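SecB-like chaperone Rv1957 (Mycobacterium tuberculosis, PDB 5MTW) acts as the chaperone of a toxin-antitoxin-chaperone system, preventing aggregation of the antitoxin HigA1 and required for neutralization of the toxin HigB1. Local coordinates at residues Ala20-Arg25 against Thr129-Thr134; Leu33-Ala38 against Arg73-Leu78. All blocks are in the same frame, centred on the assembly; numbering follows the deposited sequence.

In the fold
The order along the chain is 20-25, 33-38, 73-78, 129-134, so contact 2 is nested inside the loop that contact 1 closes. Their centres lie 23 Å apart and their nearest atoms about 6 Å, without touching. Contact 1 packs the short N-terminal helix 20-25 against the early turns of the long helix 125-154. Helix 20-25 leads directly into strand 26-40, which carries one half of contact 2; the other half is on strand 69-82 of the same antiparallel sheet. Contact 1 therefore belongs to the helical layer and contact 2 to the sheet, through whose edge strand 26-40 the subunit joins another copy in the SecB-like homotetramer.

Contact 1. Residues Ala20-Arg25 against Thr129-Thr134; sequences ARLAAR and TAYAAT
The short helix 20-25 meets the helical turns 129-134 around Ala23 and Tyr131, whose CA atoms are 6.7 Å apart. Tyr131 supplies all that touches on its side. A first torsion of -177° swings the ring away from the backbone N and out to the N-terminal helix, where one flank lies along Ala23. Atom CE1 of Tyr131 comes to 3.5 Å from CA of Ala23, which lies oblique to the ring, and to 3.8 Å from CB of the same alanine, a methyl sitting in the ring plane at the edge. The neighbouring ring atom CD1 of Tyr131 is 3.9 Å from the backbone N of Ala23, so the aromatic group rests on main chain as much as on side chain. At the base of the tyrosine, Leu22 sends one branch: its CD2 is 3.9 Å from CB of Tyr131, and the two side chains run nearly perpendicular to each other. The packing is thus apolar, and Tyr131 gives just over half of the buried surface. Around it, Phe112 of strand 99-114 meets the tyrosine ring edge to face, and Ile164 of the second subunit packs on it as well. Leu22 also touches Pro123, just ahead of helix 125-154, while salt bridges from Arg21 to Glu127 and from Arg25 to Glu120 tie the short helix to the start of the long one and the loop before it.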
# COMPACT_ATOMS: atom_id res chain seq x y z
N ALA A 20 29.22 -11.21 -10.02
CA ALA A 20 29.95 -10.03 -9.46
C ALA A 20 30.25 -8.97 -10.50
O ALA A 20 30.14 -7.74 -10.26
CB ALA A 20 31.25 -10.45 -8.81
N ARG A 21 30.61 -9.43 -11.70
CA ARG A 21 30.93 -8.52 -12.78
C ARG A 21 29.71 -7.63 -13.19
O ARG A 21 29.82 -6.39 -13.33
CB ARG A 21 31.47 -9.33 -13.97
CG ARG A 21 31.95 -8.46 -15.13
CD ARG A 21 32.20 -9.22 -16.44
NE ARG A 21 32.11 -8.25 -17.54
CZ ARG A 21 31.20 -8.24 -18.51
NH1 ARG A 21 30.28 -9.19 -18.66
NH2 ARG A 21 31.25 -7.24 -19.39
N LEU A 22 28.57 -8.28 -13.41
CA LEU A 22 27.34 -7.57 -13.69
C LEU A 22 26.83 -6.74 -12.48
O LEU A 22 26.30 -5.65 -12.67
CB LEU A 22 26.29 -8.54 -14.18
CG LEU A 22 24.97 -7.98 -14.65
CD1 LEU A 22 25.13 -7.05 -15.82
CD2 LEU A 22 24.11 -9.16 -15.00
N ALA A 23 27.07 -7.22 -11.26
CA ALA A 23 26.76 -6.46 -10.08
C ALA A 23 27.50 -5.13 -9.95
O ALA A 23 26.99 -4.26 -9.26
CB ALA A 23 26.97 -7.30 -8.83
N ALA A 24 28.66 -4.94 -10.57
CA ALA A 24 29.40 -3.66 -10.44
C ALA A 24 28.96 -2.66 -11.49
O ALA A 24 29.26 -1.48 -11.36
CB ALA A 24 30.91 -3.86 -10.54
N ARG A 25 28.28 -3.16 -12.53
CA ARG A 25 27.90 -2.37 -13.66
C ARG A 25 26.40 -2.16 -13.88
O ARG A 25 26.03 -1.37 -14.73
CB ARG A 25 28.57 -2.93 -14.93
CG ARG A 25 29.95 -2.26 -15.18
CD ARG A 25 30.87 -3.01 -16.14
NE ARG A 25 32.28 -2.90 -15.72
CZ ARG A 25 32.86 -3.67 -14.80
NH1 ARG A 25 32.19 -4.63 -14.17
NH2 ARG A 25 34.13 -3.48 -14.50
N THR A 129 21.44 -14.72 -14.80
CA THR A 129 20.76 -15.68 -13.88
C THR A 129 21.29 -15.55 -12.45
O THR A 129 20.54 -15.40 -11.54
CB THR A 129 20.85 -17.12 -14.41
OG1 THR A 129 20.04 -17.20 -15.59
CG2 THR A 129 20.30 -18.12 -13.44
N ALA A 130 22.60 -15.46 -12.27
CA ALA A 130 23.15 -15.38 -10.91
C ALA A 130 22.72 -14.04 -10.24
O ALA A 130 22.43 -13.98 -9.02
CB ALA A 130 24.66 -15.47 -10.94
N TYR A 131 22.75 -12.98 -11.05
CA TYR A 131 22.46 -11.63 -10.54
C TYR A 131 21.02 -11.55 -10.13
O TYR A 131 20.77 -10.97 -9.11
CB TYR A 131 22.76 -10.54 -11.57
CG TYR A 131 22.54 -9.09 -11.08
CD1 TYR A 131 23.49 -8.44 -10.30
CD2 TYR A 131 21.37 -8.42 -11.37
CE1 TYR A 131 23.31 -7.12 -9.88
CE2 TYR A 131 21.15 -7.11 -10.95
CZ TYR A 131 22.12 -6.45 -10.22
OH TYR A 131 21.90 -5.16 -9.81
N ALA A 132 20.12 -12.16 -10.92
CA ALA A 132 18.68 -12.25 -10.69
C ALA A 132 18.39 -13.02 -9.43
O ALA A 132 17.52 -12.64 -8.63
CB ALA A 132 17.92 -12.90 -11.85
N ALA A 133 19.14 -14.10 -9.27
CA ALA A 133 18.99 -14.98 -8.10
C ALA A 133 19.44 -14.35 -6.80
O ALA A 133 19.11 -14.84 -5.73
CB ALA A 133 19.75 -16.30 -8.34
N THR A 134 20.27 -13.34 -6.87
CA THR A 134 20.79 -12.71 -5.69
C THR A 134 20.24 -11.30 -5.53
O THR A 134 19.25 -11.11 -4.85
CB THR A 134 22.32 -12.72 -5.73
OG1 THR A 134 22.76 -12.06 -6.90
CG2 THR A 134 22.87 -14.21 -5.76

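Contact 2. Residues Leu33-Ala38 against Arg73-Leu78; sequences LLRTQA and RISCHL
Two strands of the four-stranded antiparallel sheet, 26-40 and 69-82, meet here over the strand that separates them, 99-114, and only through side chains: the closest CA atoms, of Leu34 and Arg73, are 8.8 Å apart. Leu34 and Arg35 both bond through their backbones to Glu107 on the middle strand, and with Leu34 in a helix-like backbone conformation (phi/psi -91°/-43°) this is consistent with a classic beta bulge, which turns both side chains to the same face. From there Leu34 puts its CD1 3.4 Å from CD of Arg73 and 3.8 Å from CG of Arg73, a close van der Waals touch between the leucine methyl and the alkyl part of the arginine, the two side chains roughly at right angles. Arg35, its chain extended from CG to NE, reaches across to strand 69-82, where its NH2 gives a weak hydrogen bond to OG of Ser75 (3.0 Å, 131° at the hydrogen); the hydroxyl stands at the edge of the guanidinium, near its plane. Stronger salt bridges hold both arginines: Asp105 takes NH1 of Arg35, Asp61 on strand 50-62 takes NE of Arg73, and Glu107 links the two through NE of Arg35 and NH1 of Arg73, probably offsetting their like charges. Along Arg35-Ala38 strand 26-40 pairs antiparallel with a strand of the third subunit, an arrangement in which the four-stranded antiparallel sheet of this SecB-like subunit is extended across the interface of the homotetramer.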
# COMPACT_ATOMS: atom_id res chain seq x y z
N LEU A 33 4.31 -4.26 -10.52
CA LEU A 33 3.47 -5.42 -10.56
C LEU A 33 3.11 -5.71 -12.04
O LEU A 33 2.59 -4.83 -12.70
CB LEU A 33 2.26 -5.17 -9.65
CG LEU A 33 1.21 -6.32 -9.61
CD1 LEU A 33 1.68 -7.49 -8.72
CD2 LEU A 33 -0.10 -5.79 -9.13
N LEU A 34 3.28 -6.94 -12.51
CA LEU A 34 2.89 -7.34 -13.88
C LEU A 34 1.49 -7.86 -13.96
O LEU A 34 0.79 -7.59 -14.90
CB LEU A 34 3.84 -8.46 -14.42
CG LEU A 34 5.30 -8.05 -14.74
CD1 LEU A 34 6.20 -9.21 -15.25
CD2 LEU A 34 5.33 -6.94 -15.79
N ARG A 35 1.10 -8.70 -12.97
CA ARG A 35 -0.12 -9.33 -12.93
C ARG A 35 -0.41 -9.82 -11.53
O ARG A 35 0.48 -10.19 -10.78
CB ARG A 35 -0.22 -10.58 -13.85
CG ARG A 35 0.96 -11.56 -13.68
CD ARG A 35 0.77 -12.82 -14.58
NE ARG A 35 1.83 -13.79 -14.30
CZ ARG A 35 1.90 -14.64 -13.25
NH1 ARG A 35 1.01 -14.70 -12.27
NH2 ARG A 35 2.95 -15.41 -13.14
N THR A 36 -1.70 -9.99 -11.32
CA THR A 36 -2.25 -10.58 -10.07
C THR A 36 -3.62 -11.29 -10.22
O THR A 36 -4.42 -10.96 -11.04
CB THR A 36 -2.28 -9.52 -8.95
OG1 THR A 36 -2.69 -10.18 -7.75
CG2 THR A 36 -3.14 -8.36 -9.27
N GLN A 37 -3.88 -12.29 -9.39
CA GLN A 37 -5.15 -12.98 -9.39
C GLN A 37 -5.30 -13.55 -7.97
O GLN A 37 -4.38 -14.15 -7.47
CB GLN A 37 -5.14 -14.12 -10.40
CG GLN A 37 -6.47 -14.84 -10.49
CD GLN A 37 -6.44 -15.88 -11.63
OE1 GLN A 37 -6.43 -15.52 -12.79
NE2 GLN A 37 -6.45 -17.15 -11.28
N ALA A 38 -6.38 -13.24 -7.33
CA ALA A 38 -6.63 -13.78 -5.98
C ALA A 38 -8.11 -13.87 -5.63
O ALA A 38 -8.93 -13.17 -6.18
CB ALA A 38 -5.95 -12.83 -5.01
N ARG A 73 12.08 -10.99 -12.95
CA ARG A 73 10.69 -11.27 -12.62
C ARG A 73 10.66 -12.35 -11.55
O ARG A 73 11.43 -13.35 -11.60
CB ARG A 73 9.88 -11.76 -13.87
CG ARG A 73 9.62 -10.77 -14.95
CD ARG A 73 8.68 -11.34 -16.02
NE ARG A 73 9.42 -12.16 -16.97
CZ ARG A 73 9.30 -13.49 -17.11
NH1 ARG A 73 8.40 -14.18 -16.39
NH2 ARG A 73 10.09 -14.12 -17.99
N ILE A 74 9.79 -12.16 -10.58
CA ILE A 74 9.47 -13.23 -9.62
C ILE A 74 7.97 -13.46 -9.62
O ILE A 74 7.17 -12.53 -9.37
CB ILE A 74 10.02 -12.96 -8.20
CG1 ILE A 74 11.56 -12.79 -8.32
CG2 ILE A 74 9.65 -14.12 -7.26
CD1 ILE A 74 12.22 -12.31 -7.09
N SER A 75 7.65 -14.69 -10.03
CA SER A 75 6.28 -15.26 -10.01
C SER A 75 6.03 -15.91 -8.64
O SER A 75 6.93 -16.57 -8.10
CB SER A 75 6.13 -16.29 -11.17
OG SER A 75 4.81 -16.77 -11.21
N CYS A 76 4.89 -15.60 -8.01
CA CYS A 76 4.57 -16.10 -6.68
C CYS A 76 3.22 -16.83 -6.68
O CYS A 76 2.22 -16.37 -7.35
CB CYS A 76 4.52 -14.97 -5.68
SG CYS A 76 5.95 -13.90 -5.72
N HIS A 77 3.13 -17.86 -5.85
CA HIS A 77 1.85 -18.59 -5.62
C HIS A 77 1.66 -18.70 -4.08
O HIS A 77 2.48 -19.27 -3.36
CB HIS A 77 1.77 -19.96 -6.35
CG HIS A 77 0.38 -20.55 -6.26
ND1 HIS A 77 -0.65 -20.14 -7.08
CD2 HIS A 77 -0.17 -21.42 -5.38
CE1 HIS A 77 -1.77 -20.76 -6.74
NE2 HIS A 77 -1.50 -21.54 -5.71
N LEU A 78 0.65 -18.04 -3.59
CA LEU A 78 0.30 -17.98 -2.19
C LEU A 78 -0.97 -18.79 -1.95
O LEU A 78 -2.04 -18.61 -2.63
CB LEU A 78 0.09 -16.53 -1.76
CG LEU A 78 -0.48 -16.36 -0.36
CD1 LEU A 78 0.58 -16.69 0.61
CD2 LEU A 78 -1.01 -14.95 -0.09